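Local coordinates for alpha-l-arabinofuranosidase domain protein (Thermotoga maritima, PDB 4ATW) that probably hydrolyses terminal alpha-L-arabinofuranosyl residues from arabinose-containing oligo- and polysaccharides, as a thermostable glycoside hydrolase, at residues 120-125 and 162-167; 63-68 and 114-119; 432-437 and 459-464; 350-355 and 476-481; 369-374 and 389-394. All coordinates share one frame; numbering follows the deposited sequence.

How the contacts relate
From the N terminus, contact 2 comes first: it closes a loop of 45 residues between strand 64-67 and the end of helix 106-116 with the start of strand 119-123. Contact 1 follows in series and joins strand 119-123 to strand 166-169, so the two together link three neighbouring strands of the parallel sheet; their centres lie about 10 Å apart. The other three belong to the C-terminal half. Contact 4 spans the widest interval, from helix 345-355 to the last strand, and within that interval fall both contact 5, a hairpin pairing, and then contact 3, on strand 433-438. Contacts 3 and 4 touch through neighbouring strands 433-438 and 475-481, and contacts 3, 4 and 5 all reach the same mixed sheet.

Contact 1 (120-125 and 162-167); sequences PYISIN and YNVKFW
Trp167 and Ile122 lie side by side and point the same way from adjacent parallel strands. The isoleucine sets CB over one face of the indole, 4.2 Å from the centroid of the six-membered ring, as a CH-pi contact, while its CG2 comes to 3.5 Å from Trp167 CZ3. Ile124 CG2 adds a contact at 3.9 Å from Trp167 CE3. Val164 CG1 lies over the rim of the ring too, and the ring nitrogen turns back into its own segment: Trp167 NE1 donates to Val164 O at 2.9 Å, from above the carbonyl plane. With an alanine replacing Trp167, Ile122 and Ile124 would probably lose their aromatic neighbour and Val164 O this donor. At about a right angle to Ile122, Val164 puts CG2 3.7 Å from Ile122 CD1 and also meets the ring of Pro120. Tyr121 and Phe166 occupy the other face of the sheet. Tyr121 holds CG anti to its backbone nitrogen (chi1 174°), which brings CD1 to 3.5 Å from Phe166 CB, and its hydroxyl goes on to hydrogen-bond Asp280. Ile122 N donates to Phe166 O at 3.1 Å. In this eight-stranded parallel sheet, consistent with a TIM barrel, strand 64-67 pairs with the other edge of strand 119-123, helix 131-141 packs on the Ile122 and Trp167 side, and helix 106-116 packs on Pro120 and Val164.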
# COMPACT_ATOMS: atom_id res chain seq x y z
N PRO A 120 10.18 8.65 -0.17
CA PRO A 120 10.70 7.43 -0.80
C PRO A 120 10.93 6.34 0.23
O PRO A 120 11.34 6.62 1.39
CB PRO A 120 11.99 7.90 -1.43
CG PRO A 120 12.49 8.88 -0.36
CD PRO A 120 11.24 9.66 0.01
N TYR A 121 10.66 5.11 -0.19
CA TYR A 121 10.80 3.88 0.61
C TYR A 121 11.62 2.99 -0.32
O TYR A 121 11.08 2.47 -1.26
CB TYR A 121 9.42 3.28 0.85
CG TYR A 121 9.36 1.93 1.53
CD1 TYR A 121 10.51 1.28 1.99
CD2 TYR A 121 8.14 1.27 1.66
CE1 TYR A 121 10.43 -0.02 2.55
CE2 TYR A 121 8.06 -0.00 2.22
CZ TYR A 121 9.21 -0.66 2.65
OH TYR A 121 9.13 -1.98 3.10
N ILE A 122 12.91 2.84 -0.06
CA ILE A 122 13.76 2.04 -0.94
C ILE A 122 14.06 0.71 -0.30
O ILE A 122 14.20 0.64 0.93
CB ILE A 122 15.10 2.73 -1.17
CG1 ILE A 122 14.94 3.93 -2.10
CG2 ILE A 122 16.08 1.72 -1.71
CD1 ILE A 122 16.13 4.86 -2.13
N SER A 123 14.17 -0.34 -1.11
CA SER A 123 14.46 -1.66 -0.55
C SER A 123 15.74 -2.17 -1.17
O SER A 123 15.90 -2.15 -2.38
CB SER A 123 13.30 -2.62 -0.80
OG SER A 123 12.97 -2.69 -2.17
N ILE A 124 16.67 -2.62 -0.33
CA ILE A 124 17.97 -3.06 -0.81
C ILE A 124 17.97 -4.45 -1.37
O ILE A 124 17.03 -5.18 -1.15
CB ILE A 124 19.01 -2.99 0.29
CG1 ILE A 124 18.63 -3.97 1.39
CG2 ILE A 124 19.12 -1.58 0.84
CD1 ILE A 124 19.68 -4.06 2.40
N ASN A 125 19.04 -4.80 -2.06
CA ASN A 125 19.20 -6.11 -2.68
C ASN A 125 19.96 -7.06 -1.77
O ASN A 125 21.15 -6.88 -1.56
CB ASN A 125 19.95 -5.95 -4.02
CG ASN A 125 20.47 -7.27 -4.61
OD1 ASN A 125 20.26 -8.34 -4.06
ND2 ASN A 125 21.17 -7.18 -5.73
N TYR A 162 18.93 13.35 -0.13
CA TYR A 162 17.54 12.93 -0.24
C TYR A 162 16.86 12.60 1.09
O TYR A 162 15.67 12.89 1.30
CB TYR A 162 17.45 11.71 -1.16
CG TYR A 162 18.00 11.90 -2.55
CD1 TYR A 162 18.06 13.14 -3.13
CD2 TYR A 162 18.45 10.82 -3.29
CE1 TYR A 162 18.57 13.32 -4.41
CE2 TYR A 162 18.95 10.99 -4.57
CZ TYR A 162 19.00 12.25 -5.12
OH TYR A 162 19.46 12.48 -6.39
N ASN A 163 17.62 11.96 1.96
CA ASN A 163 17.10 11.56 3.25
C ASN A 163 15.96 10.53 3.13
O ASN A 163 14.86 10.76 3.60
CB ASN A 163 16.59 12.78 3.99
CG ASN A 163 16.13 12.44 5.36
OD1 ASN A 163 16.81 11.66 6.05
ND2 ASN A 163 14.99 12.99 5.79
N VAL A 164 16.24 9.40 2.51
CA VAL A 164 15.24 8.35 2.37
C VAL A 164 15.06 7.79 3.76
O VAL A 164 16.02 7.30 4.36
CB VAL A 164 15.74 7.24 1.40
CG1 VAL A 164 14.69 6.17 1.20
CG2 VAL A 164 16.07 7.88 0.03
N LYS A 165 13.84 7.87 4.28
CA LYS A 165 13.55 7.42 5.66
C LYS A 165 13.21 5.95 5.86
O LYS A 165 13.38 5.42 6.96
CB LYS A 165 12.41 8.27 6.23
CG LYS A 165 12.63 9.76 6.09
CD LYS A 165 11.47 10.51 6.66
CE LYS A 165 11.60 12.01 6.41
NZ LYS A 165 10.40 12.78 6.95
N PHE A 166 12.71 5.29 4.83
CA PHE A 166 12.32 3.91 4.98
C PHE A 166 13.21 2.98 4.18
O PHE A 166 13.37 3.17 2.98
CB PHE A 166 10.88 3.72 4.51
CG PHE A 166 9.86 4.54 5.28
CD1 PHE A 166 9.67 5.88 5.00
CD2 PHE A 166 9.09 3.96 6.27
CE1 PHE A 166 8.72 6.64 5.70
CE2 PHE A 166 8.14 4.71 6.97
CZ PHE A 166 7.96 6.06 6.68
N TRP A 167 13.77 1.97 4.81
CA TRP A 167 14.59 1.03 4.05
C TRP A 167 14.12 -0.39 4.21
O TRP A 167 14.07 -0.90 5.32
CB TRP A 167 16.06 1.14 4.43
CG TRP A 167 16.67 2.47 4.01
CD1 TRP A 167 16.57 3.65 4.67
CD2 TRP A 167 17.38 2.73 2.80
NE1 TRP A 167 17.18 4.63 3.95
CE2 TRP A 167 17.69 4.10 2.80
CE3 TRP A 167 17.79 1.95 1.72
CZ2 TRP A 167 18.39 4.71 1.76
CZ3 TRP A 167 18.49 2.55 0.69
CH2 TRP A 167 18.78 3.92 0.71

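Contact 2 (63-68 and 114-119); sequences PNLRWP and REIGAE
Two backbone hydrogen bonds grip Glu119 against strand 64-67: its N donates to Pro63 O at 3.0 Å, nearly straight at 167°, and its O accepts from Leu65 N at 2.9 Å. Asn64 sits between them as the parallel partner of Glu119, and its CA also approaches Glu119 O. In an eight-stranded parallel sheet with helices between its strands, the arrangement of the TIM barrel catalytic domain expected for an arabinofuranosidase of this family, this is where strand 119-123 starts beside strand 64-67. The chain gets there from helix 106-116 through a Schellman motif at Gly117, whose positive phi favours glycine. The apolar contacts lie on the helix side. Leu65 reaches across with CD2 to 4.2 Å from Ile116 CD1, the two side chains crossing at about a right angle, and Ala118 CB lies 4.4 Å from Leu65 CB. Ile116 continues onto Leu54 and Val57 of helix 51-58. As for the polar side chains, the end of Asn64 leads away from Glu119, and its OD1 accepts from Asn323. Glu119 OE2 lies in the plane of the Arg114 guanidinium, but at 4.0 Å from Arg114 NH2 the ion pair is long.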
# COMPACT_ATOMS: atom_id res chain seq x y z
N PRO A 63 1.49 9.01 0.19
CA PRO A 63 2.31 9.32 1.37
C PRO A 63 3.77 8.94 1.26
O PRO A 63 4.64 9.71 1.65
CB PRO A 63 1.65 8.52 2.51
CG PRO A 63 0.43 7.90 1.92
CD PRO A 63 0.73 7.78 0.45
N ASN A 64 4.00 7.72 0.77
CA ASN A 64 5.34 7.13 0.60
C ASN A 64 5.26 6.14 -0.55
O ASN A 64 4.25 5.47 -0.75
CB ASN A 64 5.73 6.37 1.86
CG ASN A 64 4.78 5.21 2.15
OD1 ASN A 64 4.91 4.13 1.57
ND2 ASN A 64 3.82 5.42 3.06
N LEU A 65 6.34 6.04 -1.31
CA LEU A 65 6.36 5.12 -2.45
C LEU A 65 7.52 4.15 -2.41
O LEU A 65 8.67 4.57 -2.34
CB LEU A 65 6.42 5.92 -3.77
CG LEU A 65 6.53 5.22 -5.14
CD1 LEU A 65 5.34 4.31 -5.40
CD2 LEU A 65 6.59 6.25 -6.18
N ARG A 66 7.21 2.85 -2.48
CA ARG A 66 8.21 1.80 -2.44
C ARG A 66 8.83 1.60 -3.84
O ARG A 66 8.16 1.76 -4.86
CB ARG A 66 7.57 0.50 -1.94
CG ARG A 66 8.55 -0.48 -1.31
CD ARG A 66 7.82 -1.70 -0.80
NE ARG A 66 8.72 -2.81 -0.57
CZ ARG A 66 8.45 -4.04 -0.96
NH1 ARG A 66 7.33 -4.31 -1.59
NH2 ARG A 66 9.32 -5.02 -0.74
N TRP A 67 10.11 1.26 -3.88
CA TRP A 67 10.83 1.08 -5.13
C TRP A 67 12.20 0.49 -4.73
O TRP A 67 12.68 0.70 -3.61
CB TRP A 67 10.98 2.47 -5.79
CG TRP A 67 11.82 2.52 -7.05
CD1 TRP A 67 11.41 2.22 -8.32
CD2 TRP A 67 13.22 2.77 -7.13
NE1 TRP A 67 12.48 2.26 -9.18
CE2 TRP A 67 13.59 2.61 -8.47
CE3 TRP A 67 14.18 3.12 -6.20
CZ2 TRP A 67 14.90 2.79 -8.91
CZ3 TRP A 67 15.49 3.30 -6.64
CH2 TRP A 67 15.84 3.13 -7.98
N PRO A 68 12.88 -0.19 -5.65
CA PRO A 68 12.58 -0.50 -7.04
C PRO A 68 11.86 -1.80 -7.11
O PRO A 68 11.58 -2.33 -8.19
CB PRO A 68 13.97 -0.60 -7.66
CG PRO A 68 14.68 -1.35 -6.61
CD PRO A 68 14.25 -0.62 -5.33
N ARG A 114 9.67 13.35 -5.13
CA ARG A 114 9.62 14.76 -4.83
C ARG A 114 8.37 15.36 -5.51
O ARG A 114 7.52 15.97 -4.84
CB ARG A 114 10.90 15.41 -5.35
CG ARG A 114 11.72 16.15 -4.30
CD ARG A 114 12.63 15.25 -3.43
NE ARG A 114 11.93 14.62 -2.30
CZ ARG A 114 12.54 14.05 -1.26
NH1 ARG A 114 13.88 14.01 -1.19
NH2 ARG A 114 11.80 13.54 -0.28
N GLU A 115 8.25 15.16 -6.82
CA GLU A 115 7.15 15.68 -7.62
C GLU A 115 5.77 15.33 -7.13
O GLU A 115 4.85 16.14 -7.25
CB GLU A 115 7.29 15.23 -9.06
CG GLU A 115 6.23 15.81 -9.99
CD GLU A 115 6.43 17.30 -10.32
OE1 GLU A 115 7.53 17.87 -10.08
OE2 GLU A 115 5.48 17.91 -10.85
N ILE A 116 5.58 14.12 -6.61
CA ILE A 116 4.26 13.74 -6.10
C ILE A 116 4.17 13.89 -4.58
O ILE A 116 3.20 13.47 -3.98
CB ILE A 116 3.90 12.30 -6.46
CG1 ILE A 116 4.92 11.34 -5.88
CG2 ILE A 116 3.86 12.12 -7.97
CD1 ILE A 116 4.50 9.86 -6.06
N GLY A 117 5.19 14.49 -3.96
CA GLY A 117 5.19 14.69 -2.52
C GLY A 117 5.13 13.41 -1.68
O GLY A 117 4.45 13.37 -0.64
N ALA A 118 5.82 12.37 -2.15
CA ALA A 118 5.85 11.10 -1.46
C ALA A 118 7.23 10.88 -0.87
O ALA A 118 8.24 11.28 -1.41
CB ALA A 118 5.50 9.97 -2.39
N GLU A 119 7.23 10.23 0.28
CA GLU A 119 8.44 9.94 0.99
C GLU A 119 8.94 8.64 0.33
O GLU A 119 8.21 7.64 0.23
CB GLU A 119 8.08 9.76 2.47
CG GLU A 119 9.23 9.83 3.38
CD GLU A 119 9.82 11.18 3.38
OE1 GLU A 119 9.13 12.11 3.86
OE2 GLU A 119 10.98 11.31 2.89

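Contact 3 (432-437 and 459-464); sequences ATVYTL and ETITVD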
# COMPACT_ATOMS: atom_id res chain seq x y z
N ALA A 432 -24.61 17.81 5.87
CA ALA A 432 -23.48 17.03 5.39
C ALA A 432 -23.63 16.52 3.94
O ALA A 432 -24.74 16.44 3.41
CB ALA A 432 -23.26 15.84 6.32
N THR A 433 -22.50 16.19 3.31
CA THR A 433 -22.50 15.67 1.95
C THR A 433 -21.86 14.27 1.93
O THR A 433 -20.84 14.06 2.56
CB THR A 433 -21.75 16.65 1.02
OG1 THR A 433 -21.17 15.92 -0.07
CG2 THR A 433 -20.69 17.45 1.80
N VAL A 434 -22.47 13.30 1.24
CA VAL A 434 -21.90 11.94 1.21
C VAL A 434 -21.33 11.52 -0.12
O VAL A 434 -22.03 11.57 -1.15
CB VAL A 434 -22.92 10.82 1.63
CG1 VAL A 434 -23.74 11.27 2.80
CG2 VAL A 434 -23.81 10.41 0.45
N TYR A 435 -20.07 11.10 -0.10
CA TYR A 435 -19.45 10.64 -1.34
C TYR A 435 -19.47 9.15 -1.32
O TYR A 435 -18.86 8.56 -0.45
CB TYR A 435 -18.02 11.13 -1.48
CG TYR A 435 -17.88 12.58 -1.19
CD1 TYR A 435 -17.85 13.05 0.12
CD2 TYR A 435 -17.79 13.50 -2.23
CE1 TYR A 435 -17.70 14.40 0.41
CE2 TYR A 435 -17.65 14.87 -1.96
CZ TYR A 435 -17.61 15.32 -0.64
OH TYR A 435 -17.45 16.65 -0.34
N THR A 436 -20.17 8.55 -2.27
CA THR A 436 -20.25 7.10 -2.32
C THR A 436 -19.68 6.55 -3.63
O THR A 436 -19.75 7.19 -4.70
CB THR A 436 -21.71 6.65 -2.14
OG1 THR A 436 -22.34 6.57 -3.42
CG2 THR A 436 -22.48 7.66 -1.29
N LEU A 437 -19.10 5.35 -3.53
CA LEU A 437 -18.48 4.70 -4.69
C LEU A 437 -19.03 3.32 -4.96
O LEU A 437 -18.90 2.40 -4.14
CB LEU A 437 -16.96 4.61 -4.49
CG LEU A 437 -16.17 3.63 -5.36
CD1 LEU A 437 -16.35 3.95 -6.83
CD2 LEU A 437 -14.71 3.73 -4.95
N GLU A 459 -23.56 13.90 -3.01
CA GLU A 459 -24.99 14.02 -2.85
C GLU A 459 -25.13 14.68 -1.48
O GLU A 459 -24.40 14.34 -0.55
CB GLU A 459 -25.55 12.60 -2.81
CG GLU A 459 -27.08 12.52 -2.76
CD GLU A 459 -27.58 11.68 -1.59
OE1 GLU A 459 -27.31 12.07 -0.43
OE2 GLU A 459 -28.23 10.62 -1.82
N THR A 460 -26.05 15.64 -1.36
CA THR A 460 -26.22 16.32 -0.09
C THR A 460 -27.25 15.69 0.81
O THR A 460 -28.17 15.02 0.36
CB THR A 460 -26.54 17.79 -0.30
OG1 THR A 460 -25.56 18.33 -1.19
CG2 THR A 460 -26.46 18.57 1.02
N ILE A 461 -27.08 15.91 2.11
CA ILE A 461 -27.98 15.37 3.11
C ILE A 461 -28.11 16.26 4.34
O ILE A 461 -27.25 17.09 4.64
CB ILE A 461 -27.52 13.97 3.60
CG1 ILE A 461 -27.80 12.94 2.52
CG2 ILE A 461 -28.26 13.56 4.87
CD1 ILE A 461 -27.54 11.55 3.00
N THR A 462 -29.22 16.07 5.03
CA THR A 462 -29.48 16.79 6.26
C THR A 462 -29.25 15.69 7.27
O THR A 462 -29.85 14.62 7.16
CB THR A 462 -30.94 17.26 6.33
OG1 THR A 462 -31.81 16.16 6.02
CG2 THR A 462 -31.19 18.42 5.34
N VAL A 463 -28.35 15.93 8.22
CA VAL A 463 -28.04 14.93 9.23
C VAL A 463 -28.28 15.49 10.64
O VAL A 463 -28.22 16.70 10.85
CB VAL A 463 -26.58 14.46 9.12
CG1 VAL A 463 -26.30 13.93 7.71
CG2 VAL A 463 -25.64 15.59 9.47
N ASP A 464 -28.56 14.60 11.60
CA ASP A 464 -28.81 15.01 12.99
C ASP A 464 -28.18 13.99 13.93
O ASP A 464 -27.73 12.93 13.50
CB ASP A 464 -30.33 15.07 13.26
CG ASP A 464 -30.70 16.01 14.42
OD1 ASP A 464 -29.90 16.16 15.38
OD2 ASP A 464 -31.81 16.58 14.38
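Val434 shows how strand 433-438 meets the loop at 459-464. From its CB the side chain forks. CG1, anti to the carbonyl carbon, ends 3.8 Å from Ile461 CD1, the two side chains crossing obliquely. CG2, placed between the backbone nitrogen and the carbonyl carbon, lies alongside the glutamate chain, 4.0 Å from Glu459 OE1. Below CB the backbone is fixed as well: Val434 N donates to Glu459 O at 2.8 Å. The matching bond runs from Ile461 N to Ala432 O at 2.7 Å. Together they bracket a single bridge between Thr433 and Thr460, which ties the connection between strands 455-457 and 466-468 to the start of strand 433-438, within the C-terminal beta domain. Beyond the bridge, Ala432 CB packs on Val463 CG1 at 3.8 Å, and Ala432 also touches Val481 of the last strand. Thr460 is exposed, with its CG2 3.6 Å from Ala432 O.

Contact 4 (350-355 and 476-481); sequences FELIVN and CSVIEV
Leu352 and Val478 run alongside each other in opposite directions where helix 345-355 meets the last strand, and the closest packing gathers round this pair. Leu352 CD1 comes to 3.9 Å from Val478 CG2. The other branch, CD2, reaches the strand start, 3.5 Å from Cys476 O and 4.0 Å from Cys476 SG. Leu352 CG stands anti to the backbone nitrogen (chi1 175°), directing the fork at the strand. Ile353 adds CD1, 4.1 Å from Val478 CG2. The sulfur of Cys476 is in the disulfide to Cys306, which ties this buried end to helix 299-313. Toward Asn355 the contact thins out: Asn355 O is 4.4 Å from Glu480 OE1, which hydrogen-bonds His356, and Asn355 ND2 donates to Glu351 O and also Arg59 O. The axes of segments 350-355 and 476-481 stand at 26°, 9.1 Å apart at closest approach. Strand 475-481 lies between strands 405-411 and 433-438. Helix 345-355 packs on the face bearing Cys476 and Val478, and helix 299-313 against Ile353.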
# COMPACT_ATOMS: atom_id res chain seq x y z
N PHE A 350 -8.99 4.31 -3.40
CA PHE A 350 -8.09 5.24 -2.77
C PHE A 350 -8.56 6.67 -2.98
O PHE A 350 -8.53 7.48 -2.05
CB PHE A 350 -6.68 5.09 -3.30
CG PHE A 350 -5.91 4.00 -2.65
CD1 PHE A 350 -6.18 2.67 -2.93
CD2 PHE A 350 -4.89 4.30 -1.76
CE1 PHE A 350 -5.44 1.66 -2.33
CE2 PHE A 350 -4.14 3.29 -1.16
CZ PHE A 350 -4.41 1.98 -1.44
N GLU A 351 -9.01 6.99 -4.19
CA GLU A 351 -9.47 8.35 -4.49
C GLU A 351 -10.48 8.76 -3.43
O GLU A 351 -10.45 9.88 -2.88
CB GLU A 351 -10.12 8.43 -5.87
CG GLU A 351 -9.99 9.81 -6.49
CD GLU A 351 -10.80 9.97 -7.77
OE1 GLU A 351 -10.96 8.99 -8.54
OE2 GLU A 351 -11.28 11.11 -8.01
N LEU A 352 -11.37 7.81 -3.12
CA LEU A 352 -12.42 8.06 -2.15
C LEU A 352 -11.92 8.21 -0.73
O LEU A 352 -12.14 9.24 -0.09
CB LEU A 352 -13.44 6.95 -2.19
CG LEU A 352 -14.53 7.03 -1.13
CD1 LEU A 352 -15.29 8.32 -1.26
CD2 LEU A 352 -15.44 5.83 -1.31
N ILE A 353 -11.21 7.21 -0.22
CA ILE A 353 -10.76 7.30 1.16
C ILE A 353 -9.66 8.28 1.47
O ILE A 353 -9.65 8.86 2.54
CB ILE A 353 -10.33 5.94 1.75
CG1 ILE A 353 -11.37 4.87 1.44
CG2 ILE A 353 -10.21 6.07 3.27
CD1 ILE A 353 -12.72 5.10 2.13
N VAL A 354 -8.73 8.49 0.55
CA VAL A 354 -7.65 9.42 0.87
C VAL A 354 -8.12 10.88 0.90
O VAL A 354 -7.62 11.69 1.68
CB VAL A 354 -6.45 9.30 -0.11
CG1 VAL A 354 -5.87 7.91 -0.04
CG2 VAL A 354 -6.87 9.64 -1.53
N ASN A 355 -9.09 11.22 0.08
CA ASN A 355 -9.56 12.58 0.06
C ASN A 355 -10.71 12.85 1.04
O ASN A 355 -11.13 14.01 1.21
CB ASN A 355 -9.95 12.95 -1.36
CG ASN A 355 -8.77 13.03 -2.28
OD1 ASN A 355 -7.96 13.96 -2.19
ND2 ASN A 355 -8.64 12.05 -3.17
N CYS A 476 -19.24 1.70 -1.02
CA CYS A 476 -18.32 2.18 -0.01
C CYS A 476 -18.65 3.65 0.02
O CYS A 476 -18.61 4.31 -1.01
CB CYS A 476 -16.92 1.90 -0.55
SG CYS A 476 -15.45 2.26 0.44
N SER A 477 -18.99 4.15 1.20
CA SER A 477 -19.39 5.54 1.31
C SER A 477 -18.72 6.28 2.46
O SER A 477 -18.33 5.70 3.46
CB SER A 477 -20.91 5.62 1.49
OG SER A 477 -21.60 4.82 0.54
N VAL A 478 -18.56 7.58 2.31
CA VAL A 478 -17.98 8.42 3.35
C VAL A 478 -18.91 9.61 3.54
O VAL A 478 -19.04 10.50 2.67
CB VAL A 478 -16.61 8.99 2.96
CG1 VAL A 478 -16.07 9.86 4.12
CG2 VAL A 478 -15.68 7.88 2.57
N ILE A 479 -19.58 9.63 4.69
CA ILE A 479 -20.47 10.72 5.00
C ILE A 479 -19.55 11.79 5.59
O ILE A 479 -18.93 11.57 6.62
CB ILE A 479 -21.55 10.27 6.02
CG1 ILE A 479 -22.43 9.18 5.41
CG2 ILE A 479 -22.42 11.43 6.39
CD1 ILE A 479 -23.46 8.55 6.35
N GLU A 480 -19.45 12.92 4.91
CA GLU A 480 -18.59 14.01 5.37
C GLU A 480 -19.43 15.10 5.97
O GLU A 480 -20.07 15.87 5.26
CB GLU A 480 -17.79 14.57 4.20
CG GLU A 480 -16.69 15.48 4.60
CD GLU A 480 -15.80 15.83 3.41
OE1 GLU A 480 -15.00 14.96 2.99
OE2 GLU A 480 -15.93 16.97 2.89
N VAL A 481 -19.39 15.18 7.30
CA VAL A 481 -20.19 16.12 8.07
C VAL A 481 -19.39 17.16 8.84
O VAL A 481 -18.20 17.30 8.62
CB VAL A 481 -21.07 15.33 9.10
CG1 VAL A 481 -20.19 14.71 10.16
CG2 VAL A 481 -22.14 16.24 9.75

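Contact 5 (369-374 and 389-394); sequences ETYNIE and APFLDA
Antiparallel backbones meet here through Phe391 N to Glu369 O at 3.0 Å and Ala389 N to Tyr371 O at 2.8 Å, while the bond from Tyr371 N to Ala389 O is weak and doubtful. The ring of Tyr371 lies at the centre of the side-chain contact, between Ala389 and Phe391. Its chi1 of 57° sets CG between the backbone nitrogen and the carbonyl carbon, folding the ring back over the partner strand. Ala389 CB then lies over one face of that ring, 3.8 Å from its centroid, a CH-pi contact offset toward the rim, and Pro390 O comes at the ring edge. Phe391 meets the same ring obliquely: the planes stand at 38° and the centroids are 4.6 Å apart, with Tyr371 CD1 over a face of the phenylalanine. A serine in place of Tyr371 would probably leave Ala389 CB and that face of Phe391 without their aromatic cover. Phe391 CD2 also lies 3.8 Å from Glu369 CB, and Glu369 O and Thr370 O lie at the edge of its ring. Beyond the segments, Arg413 makes a cation-pi contact with Phe391, and the ring of Tyr244, on helix 243-247, meets that of Tyr371. The whole is a beta hairpin of strands 360-376 and 383-398, whose long strands belong to the mixed sheet of the C-terminal domain.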
# COMPACT_ATOMS: atom_id res chain seq x y z
N GLU A 369 -24.79 -7.97 10.44
CA GLU A 369 -25.36 -9.30 10.45
C GLU A 369 -23.96 -9.61 9.91
O GLU A 369 -23.33 -8.75 9.27
CB GLU A 369 -26.33 -9.45 9.27
CG GLU A 369 -27.50 -10.38 9.56
CD GLU A 369 -28.34 -9.90 10.75
OE1 GLU A 369 -29.04 -8.88 10.62
OE2 GLU A 369 -28.30 -10.54 11.82
N THR A 370 -23.49 -10.83 10.17
CA THR A 370 -22.16 -11.29 9.72
C THR A 370 -22.55 -12.58 9.01
O THR A 370 -23.72 -12.90 8.86
CB THR A 370 -21.56 -11.71 11.12
OG1 THR A 370 -22.15 -12.96 11.53
CG2 THR A 370 -21.80 -10.65 12.19
N TYR A 371 -21.53 -13.32 8.57
CA TYR A 371 -21.69 -14.60 7.87
C TYR A 371 -20.39 -15.36 7.98
O TYR A 371 -19.37 -14.87 8.47
CB TYR A 371 -22.02 -14.39 6.38
CG TYR A 371 -21.03 -13.56 5.58
CD1 TYR A 371 -20.85 -12.20 5.84
CD2 TYR A 371 -20.27 -14.13 4.56
CE1 TYR A 371 -19.94 -11.42 5.13
CE2 TYR A 371 -19.33 -13.35 3.82
CZ TYR A 371 -19.19 -11.99 4.13
OH TYR A 371 -18.32 -11.16 3.46
N ASN A 372 -20.43 -16.59 7.52
CA ASN A 372 -19.24 -17.41 7.51
C ASN A 372 -18.97 -17.76 6.04
O ASN A 372 -19.88 -17.79 5.22
CB ASN A 372 -19.46 -18.68 8.33
CG ASN A 372 -19.68 -18.41 9.79
OD1 ASN A 372 -18.80 -17.92 10.48
ND2 ASN A 372 -20.87 -18.72 10.26
N ILE A 373 -17.72 -18.00 5.70
CA ILE A 373 -17.46 -18.33 4.33
C ILE A 373 -16.26 -19.27 4.18
O ILE A 373 -15.48 -19.48 5.12
CB ILE A 373 -17.26 -17.06 3.52
CG1 ILE A 373 -17.21 -17.40 2.03
CG2 ILE A 373 -16.00 -16.36 3.96
CD1 ILE A 373 -17.18 -16.15 1.14
N GLU A 374 -16.17 -19.85 2.99
CA GLU A 374 -15.11 -20.77 2.65
C GLU A 374 -14.89 -20.54 1.18
O GLU A 374 -15.85 -20.51 0.40
CB GLU A 374 -15.57 -22.19 2.89
CG GLU A 374 -14.48 -23.14 3.28
CD GLU A 374 -14.83 -23.90 4.55
OE1 GLU A 374 -14.87 -23.27 5.62
OE2 GLU A 374 -15.08 -25.12 4.49
N ALA A 389 -17.84 -12.70 9.20
CA ALA A 389 -17.44 -11.55 8.43
C ALA A 389 -18.63 -10.59 8.39
O ALA A 389 -19.73 -11.00 8.01
CB ALA A 389 -17.07 -11.99 7.03
N PRO A 390 -18.45 -9.32 8.80
CA PRO A 390 -19.59 -8.40 8.75
C PRO A 390 -20.07 -8.03 7.34
O PRO A 390 -19.30 -7.99 6.39
CB PRO A 390 -19.10 -7.18 9.55
CG PRO A 390 -17.65 -7.16 9.26
CD PRO A 390 -17.27 -8.66 9.39
N PHE A 391 -21.37 -7.79 7.21
CA PHE A 391 -21.95 -7.38 5.94
C PHE A 391 -21.79 -5.88 5.85
O PHE A 391 -21.84 -5.29 4.76
CB PHE A 391 -23.43 -7.72 5.91
CG PHE A 391 -23.73 -9.09 5.39
CD1 PHE A 391 -23.68 -9.33 4.02
CD2 PHE A 391 -24.04 -10.15 6.26
CE1 PHE A 391 -23.94 -10.60 3.51
CE2 PHE A 391 -24.30 -11.43 5.77
CZ PHE A 391 -24.24 -11.65 4.38
N LEU A 392 -21.61 -5.26 7.02
CA LEU A 392 -21.45 -3.83 7.14
C LEU A 392 -20.37 -3.52 8.17
O LEU A 392 -20.36 -4.10 9.25
CB LEU A 392 -22.75 -3.20 7.60
CG LEU A 392 -22.72 -1.69 7.80
CD1 LEU A 392 -22.73 -0.99 6.47
CD2 LEU A 392 -23.93 -1.25 8.57
N ASP A 393 -19.46 -2.62 7.82
CA ASP A 393 -18.42 -2.23 8.77
C ASP A 393 -18.13 -0.78 8.50
O ASP A 393 -18.52 -0.27 7.45
CB ASP A 393 -17.16 -3.07 8.61
CG ASP A 393 -16.16 -2.85 9.74
OD1 ASP A 393 -16.59 -2.56 10.89
OD2 ASP A 393 -14.93 -2.97 9.50
N ALA A 394 -17.47 -0.10 9.43
CA ALA A 394 -17.20 1.31 9.21
C ALA A 394 -16.19 1.92 10.20
O ALA A 394 -15.88 1.35 11.26
CB ALA A 394 -18.47 2.07 9.25